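Local coordinates for protein mevalonate kinase, putative (Leishmania major, PDB 2HFS) that probably phosphorylates (R)-mevalonate with ATP to give (R)-5-phosphomevalonate, an early step of isoprenoid and sterol biosynthesis, as a member of the GHMP kinase family, at residues K21-L24 against F25-F29; A81-L84 against V85-H88; D254-Q258 against I259-C263. One frame throughout, in Å; residues are numbered along the deposited sequence.

Contact 1: K21-L24 against F25-F29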
loop_
_atom_site.group_PDB
_atom_site.type_symbol
_atom_site.label_atom_id
_atom_site.label_comp_id
_atom_site.label_asym_id
_atom_site.label_seq_id
_atom_site.Cartn_x
_atom_site.Cartn_y
_atom_site.Cartn_z
ATOM N N LYS A 21 -1.604 -0.689 2.359
ATOM C CA LYS A 21 -0.284 -0.057 2.423
ATOM C C LYS A 21 -0.353 1.447 2.205
ATOM O O LYS A 21 -1.034 1.910 1.292
ATOM C CB LYS A 21 0.636 -0.641 1.333
ATOM C CG LYS A 21 1.991 0.089 1.234
ATOM C CD LYS A 21 2.372 0.472 -0.198
ATOM C CE LYS A 21 1.328 1.356 -0.897
ATOM N NZ LYS A 21 1.810 1.866 -2.209
ATOM N N VAL A 22 0.384 2.204 3.016
ATOM C CA VAL A 22 0.646 3.613 2.702
ATOM C C VAL A 22 2.152 3.887 2.811
ATOM O O VAL A 22 2.833 3.280 3.617
ATOM C CB VAL A 22 -0.143 4.635 3.599
ATOM C CG1 VAL A 22 -1.634 4.299 3.648
ATOM C CG2 VAL A 22 0.423 4.713 5.005
ATOM N N ILE A 23 2.662 4.795 1.999
ATOM C CA ILE A 23 4.043 5.215 2.168
ATOM C C ILE A 23 4.088 6.429 3.083
ATOM O O ILE A 23 3.530 7.490 2.762
ATOM C CB ILE A 23 4.703 5.497 0.813
ATOM C CG1 ILE A 23 4.642 4.263 -0.077
ATOM C CG2 ILE A 23 6.154 5.889 1.030
ATOM C CD1 ILE A 23 4.722 4.567 -1.543
ATOM N N LEU A 24 4.723 6.267 4.242
ATOM C CA LEU A 24 4.836 7.354 5.193
ATOM C C LEU A 24 5.942 8.314 4.796
ATOM O O LEU A 24 5.749 9.528 4.827
ATOM C CB LEU A 24 5.062 6.830 6.610
ATOM C CG LEU A 24 3.875 6.115 7.251
ATOM C CD1 LEU A 24 4.220 5.889 8.701
ATOM C CD2 LEU A 24 2.586 6.937 7.106
ATOM N N PHE A 25 7.086 7.757 4.413
ATOM C CA PHE A 25 8.225 8.546 3.927
ATOM C C PHE A 25 8.890 7.956 2.709
ATOM O O PHE A 25 9.073 6.751 2.622
ATOM C CB PHE A 25 9.301 8.673 5.007
ATOM C CG PHE A 25 8.878 9.506 6.192
ATOM C CD1 PHE A 25 9.175 10.872 6.235
ATOM C CD2 PHE A 25 8.192 8.935 7.252
ATOM C CE1 PHE A 25 8.791 11.646 7.298
ATOM C CE2 PHE A 25 7.804 9.720 8.346
ATOM C CZ PHE A 25 8.099 11.081 8.364
ATOM N N GLY A 26 9.230 8.817 1.755
ATOM C CA GLY A 26 10.286 8.522 0.806
ATOM C C GLY A 26 9.900 7.978 -0.560
ATOM O O GLY A 26 10.740 7.468 -1.269
ATOM N N GLU A 27 8.629 8.101 -0.931
ATOM C CA GLU A 27 8.231 7.900 -2.324
ATOM C C GLU A 27 9.110 8.744 -3.256
ATOM O O GLU A 27 9.461 9.897 -2.940
ATOM C CB GLU A 27 6.775 8.275 -2.565
ATOM C CG GLU A 27 6.383 9.648 -2.055
ATOM C CD GLU A 27 5.936 9.587 -0.600
ATOM O OE1 GLU A 27 4.825 9.054 -0.342
ATOM O OE2 GLU A 27 6.704 10.026 0.289
ATOM N N HIS A 28 9.442 8.174 -4.408
ATOM C CA HIS A 28 10.308 8.835 -5.401
ATOM C C HIS A 28 11.795 8.904 -5.065
ATOM O O HIS A 28 12.639 8.542 -5.895
ATOM C CB HIS A 28 9.736 10.205 -5.807
ATOM C CG HIS A 28 8.460 10.092 -6.571
ATOM N ND1 HIS A 28 8.423 9.673 -7.883
ATOM C CD2 HIS A 28 7.174 10.284 -6.196
ATOM C CE1 HIS A 28 7.169 9.625 -8.291
ATOM N NE2 HIS A 28 6.388 9.973 -7.281
ATOM N N PHE A 29 12.131 9.344 -3.856
ATOM C CA PHE A 29 13.544 9.434 -3.455
ATOM C C PHE A 29 14.188 8.061 -3.264
ATOM O O PHE A 29 15.407 7.882 -3.468
ATOM C CB PHE A 29 13.679 10.282 -2.195
ATOM C CG PHE A 29 13.302 11.726 -2.407
ATOM C CD1 PHE A 29 12.118 12.238 -1.889
ATOM C CD2 PHE A 29 14.123 12.569 -3.160
ATOM C CE1 PHE A 29 11.763 13.576 -2.101
ATOM C CE2 PHE A 29 13.784 13.920 -3.358
ATOM C CZ PHE A 29 12.589 14.415 -2.833
#

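Contact 2: A81-L84 against V85-H88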
loop_
_atom_site.group_PDB
_atom_site.type_symbol
_atom_site.label_atom_id
_atom_site.label_comp_id
_atom_site.label_asym_id
_atom_site.label_seq_id
_atom_site.Cartn_x
_atom_site.Cartn_y
_atom_site.Cartn_z
ATOM N N ALA A 81 -3.207 -11.635 -12.879
ATOM C CA ALA A 81 -2.578 -11.732 -11.562
ATOM C C ALA A 81 -2.874 -13.073 -10.887
ATOM O O ALA A 81 -1.966 -13.771 -10.431
ATOM C CB ALA A 81 -3.059 -10.571 -10.668
ATOM N N HIS A 82 -4.150 -13.428 -10.829
ATOM C CA HIS A 82 -4.564 -14.677 -10.196
ATOM C C HIS A 82 -3.982 -15.902 -10.904
ATOM O O HIS A 82 -3.594 -16.881 -10.252
ATOM C CB HIS A 82 -6.079 -14.772 -10.144
ATOM C CG HIS A 82 -6.699 -13.861 -9.139
ATOM N ND1 HIS A 82 -8.052 -13.620 -9.094
ATOM C CD2 HIS A 82 -6.149 -13.131 -8.139
ATOM C CE1 HIS A 82 -8.313 -12.787 -8.103
ATOM N NE2 HIS A 82 -7.173 -12.475 -7.506
ATOM N N GLN A 83 -3.932 -15.854 -12.234
ATOM C CA GLN A 83 -3.407 -16.972 -12.997
ATOM C C GLN A 83 -1.909 -17.128 -12.744
ATOM O O GLN A 83 -1.404 -18.243 -12.650
ATOM C CB GLN A 83 -3.734 -16.850 -14.494
ATOM C CG GLN A 83 -3.431 -18.134 -15.277
ATOM C CD GLN A 83 -4.214 -19.323 -14.742
ATOM O OE1 GLN A 83 -5.440 -19.286 -14.693
ATOM N NE2 GLN A 83 -3.508 -20.372 -14.334
ATOM N N LEU A 84 -1.214 -16.004 -12.601
ATOM C CA LEU A 84 0.215 -16.015 -12.266
ATOM C C LEU A 84 0.490 -16.747 -10.960
ATOM O O LEU A 84 1.447 -17.531 -10.850
ATOM C CB LEU A 84 0.721 -14.587 -12.175
ATOM C CG LEU A 84 1.088 -14.057 -13.572
ATOM C CD1 LEU A 84 1.396 -12.592 -13.524
ATOM C CD2 LEU A 84 2.275 -14.846 -14.123
ATOM N N VAL A 85 -0.362 -16.479 -9.969
ATOM C CA VAL A 85 -0.256 -17.118 -8.655
ATOM C C VAL A 85 -0.582 -18.615 -8.745
ATOM O O VAL A 85 0.142 -19.447 -8.191
ATOM C CB VAL A 85 -1.158 -16.416 -7.618
ATOM C CG1 VAL A 85 -1.170 -17.178 -6.256
ATOM C CG2 VAL A 85 -0.710 -14.956 -7.441
ATOM N N LEU A 86 -1.667 -18.958 -9.435
ATOM C CA LEU A 86 -2.008 -20.369 -9.612
ATOM C C LEU A 86 -0.858 -21.139 -10.261
ATOM O O LEU A 86 -0.463 -22.199 -9.758
ATOM C CB LEU A 86 -3.285 -20.528 -10.442
ATOM C CG LEU A 86 -4.551 -20.046 -9.736
ATOM C CD1 LEU A 86 -5.768 -19.996 -10.684
ATOM C CD2 LEU A 86 -4.848 -20.932 -8.577
ATOM N N ASP A 87 -0.327 -20.600 -11.356
ATOM C CA ASP A 87 0.815 -21.226 -12.063
ATOM C C ASP A 87 2.038 -21.348 -11.151
ATOM O O ASP A 87 2.696 -22.385 -11.126
ATOM C CB ASP A 87 1.174 -20.449 -13.330
ATOM C CG ASP A 87 0.071 -20.490 -14.386
ATOM O OD1 ASP A 87 -0.707 -21.468 -14.411
ATOM O OD2 ASP A 87 -0.094 -19.575 -15.221
ATOM N N HIS A 88 2.329 -20.291 -10.397
ATOM C CA HIS A 88 3.464 -20.280 -9.478
ATOM C C HIS A 88 3.326 -21.348 -8.407
ATOM O O HIS A 88 4.303 -21.982 -8.023
ATOM C CB HIS A 88 3.603 -18.904 -8.821
ATOM C CG HIS A 88 4.680 -18.833 -7.784
ATOM N ND1 HIS A 88 6.023 -18.801 -8.099
ATOM C CD2 HIS A 88 4.609 -18.782 -6.432
ATOM C CE1 HIS A 88 6.731 -18.725 -6.985
ATOM N NE2 HIS A 88 5.897 -18.727 -5.961
#

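Contact 3: D254-Q258 against I259-C263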
loop_
_atom_site.group_PDB
_atom_site.type_symbol
_atom_site.label_atom_id
_atom_site.label_comp_id
_atom_site.label_asym_id
_atom_site.label_seq_id
_atom_site.Cartn_x
_atom_site.Cartn_y
_atom_site.Cartn_z
ATOM N N ASP A 254 6.771 18.783 1.578
ATOM C CA ASP A 254 7.401 19.960 1.002
ATOM C C ASP A 254 8.416 19.568 -0.074
ATOM O O ASP A 254 8.356 20.078 -1.190
ATOM C CB ASP A 254 8.039 20.810 2.090
ATOM C CG ASP A 254 7.899 22.287 1.823
ATOM O OD1 ASP A 254 6.893 22.675 1.180
ATOM O OD2 ASP A 254 8.709 23.132 2.254
ATOM N N LEU A 255 9.303 18.619 0.239
ATOM C CA LEU A 255 10.284 18.110 -0.746
ATOM C C LEU A 255 9.646 17.478 -2.003
ATOM O O LEU A 255 10.172 17.604 -3.115
ATOM C CB LEU A 255 11.239 17.120 -0.077
ATOM C CG LEU A 255 12.253 17.794 0.849
ATOM C CD1 LEU A 255 12.977 16.756 1.668
ATOM C CD2 LEU A 255 13.245 18.656 0.060
ATOM N N CYS A 256 8.526 16.789 -1.807
ATOM C CA CYS A 256 7.751 16.191 -2.911
ATOM C C CYS A 256 7.182 17.245 -3.823
ATOM O O CYS A 256 7.176 17.073 -5.029
ATOM C CB CYS A 256 6.628 15.311 -2.366
ATOM S SG CYS A 256 7.295 13.804 -1.642
ATOM N N ARG A 257 6.717 18.353 -3.246
ATOM C CA ARG A 257 6.274 19.485 -4.049
ATOM C C ARG A 257 7.424 20.005 -4.921
ATOM O O ARG A 257 7.194 20.407 -6.053
ATOM C CB ARG A 257 5.767 20.637 -3.180
ATOM C CG ARG A 257 4.555 20.348 -2.310
ATOM C CD ARG A 257 4.006 21.618 -1.685
ATOM N NE ARG A 257 3.528 22.563 -2.704
ATOM C CZ ARG A 257 3.092 23.791 -2.431
ATOM N NH1 ARG A 257 3.070 24.222 -1.175
ATOM N NH2 ARG A 257 2.685 24.588 -3.413
ATOM N N GLN A 258 8.653 19.960 -4.400
ATOM C CA GLN A 258 9.823 20.523 -5.085
ATOM C C GLN A 258 10.357 19.634 -6.204
ATOM O O GLN A 258 11.136 20.102 -7.032
ATOM C CB GLN A 258 10.939 20.853 -4.087
ATOM C CG GLN A 258 10.502 21.841 -3.005
ATOM C CD GLN A 258 11.633 22.310 -2.115
ATOM O OE1 GLN A 258 12.657 22.802 -2.597
ATOM N NE2 GLN A 258 11.427 22.218 -0.814
ATOM N N ILE A 259 9.947 18.366 -6.230
ATOM C CA ILE A 259 10.250 17.499 -7.377
ATOM C C ILE A 259 9.039 17.389 -8.300
ATOM O O ILE A 259 8.971 16.508 -9.170
ATOM C CB ILE A 259 10.780 16.104 -6.960
ATOM C CG1 ILE A 259 9.777 15.375 -6.056
ATOM C CG2 ILE A 259 12.156 16.229 -6.319
ATOM C CD1 ILE A 259 9.951 13.863 -6.071
ATOM N N ASP A 260 8.087 18.298 -8.077
ATOM C CA ASP A 260 6.898 18.444 -8.902
ATOM C C ASP A 260 6.039 17.171 -8.979
ATOM O O ASP A 260 5.612 16.775 -10.074
ATOM C CB ASP A 260 7.329 18.899 -10.307
ATOM C CG ASP A 260 6.167 19.270 -11.194
ATOM O OD1 ASP A 260 5.177 19.830 -10.689
ATOM O OD2 ASP A 260 6.170 19.024 -12.424
ATOM N N VAL A 261 5.824 16.506 -7.841
ATOM C CA VAL A 261 4.914 15.346 -7.823
ATOM C C VAL A 261 3.635 15.570 -7.012
ATOM O O VAL A 261 2.864 14.642 -6.816
ATOM C CB VAL A 261 5.611 14.010 -7.409
ATOM C CG1 VAL A 261 6.801 13.690 -8.342
ATOM C CG2 VAL A 261 6.057 14.025 -5.943
ATOM N N SER A 262 3.394 16.796 -6.555
ATOM C CA SER A 262 2.076 17.108 -5.959
ATOM C C SER A 262 1.096 17.595 -7.031
ATOM O O SER A 262 1.382 17.483 -8.221
ATOM C CB SER A 262 2.179 18.089 -4.780
ATOM O OG SER A 262 0.908 18.231 -4.133
ATOM N N CYS A 263 -0.059 18.102 -6.600
ATOM C CA CYS A 263 -1.063 18.712 -7.463
ATOM C C CYS A 263 -2.082 19.524 -6.620
ATOM O O CYS A 263 -2.134 19.380 -5.401
ATOM C CB CYS A 263 -1.756 17.635 -8.305
ATOM S SG CYS A 263 -2.873 16.562 -7.378
HETATM O O HOH W 1 4.166 19.677 -7.244
#

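Contact 1: K21-L24 against F25-F29
The first torsion of I23 sets CG2 anti to the backbone N (CG1 at chi1 -58°), while that of E27 (chi1 51°) holds CG between the backbone N and the carbonyl carbon; with a further bend at chi2 (-88°), the carboxylate is folded back toward the isoleucine. The setting is a classic beta bulge at the end of strand 17-25, where L24 and F25 both face I37 of the neighbouring antiparallel strand 36-52, before the chain turns into the loop at G26. Across this turn the I23 methyl CG2 lies 3.4 Å from the carbonyl O of F25 and 3.7 Å from OE1 of E27, and the two side chains cross obliquely. The carboxylate is a buried polar group that meets several donors: OE2 forms a salt bridge with K282 and takes a weak bond from G26 N, at 3.2 Å, while OE1 accepts from the backbone N of G285. The ammonium of K282 also binds L24 O, and this cluster ties the bulge to strand 280-284 and to G285 just after it. G26 has a positive phi, a backbone shape that suits glycine because it has no CB to meet the carbonyl O of F25. The ring of F25 packs on L245, L248, M249 and N252 of helix 242-258. F25 CD2 lies 3.8 Å from L24 CB, while L24 O sits over one face of the ring, 3.4 Å from F25 CG.

Contact 2: A81-L84 against V85-H88
A81 opens the turn through its carbonyl O, which receives V85 N at 3.2 Å and also lies against the V85 methyl CG2. The next carbonyl, that of H82, is bonded by L86 N in a nearly straight bond (168°), and L86 CG packs 3.3 Å from the same oxygen. The H82 ring has its partners elsewhere: NE2 is hydrogen-bonded to D118, and the ring meets F122, both on helix 114-130. Q83 is bound to D87 twice. Its carbonyl O takes D87 N at 2.9 Å, and on the exposed side its NE2 donates to D87 OD1 over 3.0 Å. The bend at chi2 (59°) brings the glutamine amide over to the aspartate; the acceptor lies close to the amide plane, but the N-H comes down on OD1 from above the carboxylate plane. L84 then accepts H88 N at 2.9 Å, with H88 CB close beside the same carbonyl O. The i to i+4 spacing, repeated four times in the backbone and echoed once by side chains, is that of the last turns of an amphipathic alpha helix, here helix 70-88 linking strands 58-62 and 97-103 in a beta-alpha-beta unit.

Contact 3: D254-Q258 against I259-C263
The carbonyl O of C256 is gripped by two backbone donors, I259 N at 3.3 Å and V261 N at 3.2 Å, which reach it from opposite faces of the carbonyl plane. The V261 bond is almost straight (170°), whereas I259 N stands well above the plane. Together with D260 N donating to R257 O at 3.1 Å, the V261 bond defines a Schellman motif, which ends helix 242-258. D260 is its C-prime residue, and its positive phi (59°) lets the chain turn back across the helix end. I259 N also makes a weak bond to L255 O, so one N-H is shared between two carbonyls of the last turn. I259 has CG1 between its backbone N and carbonyl carbon (chi1 58°), which puts that carbon 3.3 Å from C256 O, while CG2 of V261 packs on C256 CB at 3.8 Å. Beyond the motif, S262 bonds through OG to E267 of the following helix, and R288 NH2 is hydrogen-bonded to the carbonyl O of D260. The buried side of the turn, with I259 and V261, faces H28 and helices 201-214 and 216-239. A water joins the two halves, accepting from S262 N at 3.1 Å and donating weakly to R257 O, 3.3 Å away.

The three contacts show how local geometry suits its place in the fold. Contact 1 is buried near the centre of the chain and combines apolar packing with a buried carboxylate whose lysine partner comes from another strand. Contacts 2 and 3 are only partly buried and lie on opposite sides of the chain's centre, about 37 Å apart between centres; both are built chiefly on backbone bonds, contact 2 within the regular last turns of a helix and contact 3 where one stops. Contact 1 packs through F25 on helix 242-258, whose end is contact 3, and the two touch directly: H28 CB packs 3.7 Å from I259 CD1, and F29 CZ approaches I259 CG2. Contact 2 stays separate from both, in a beta-alpha-beta unit.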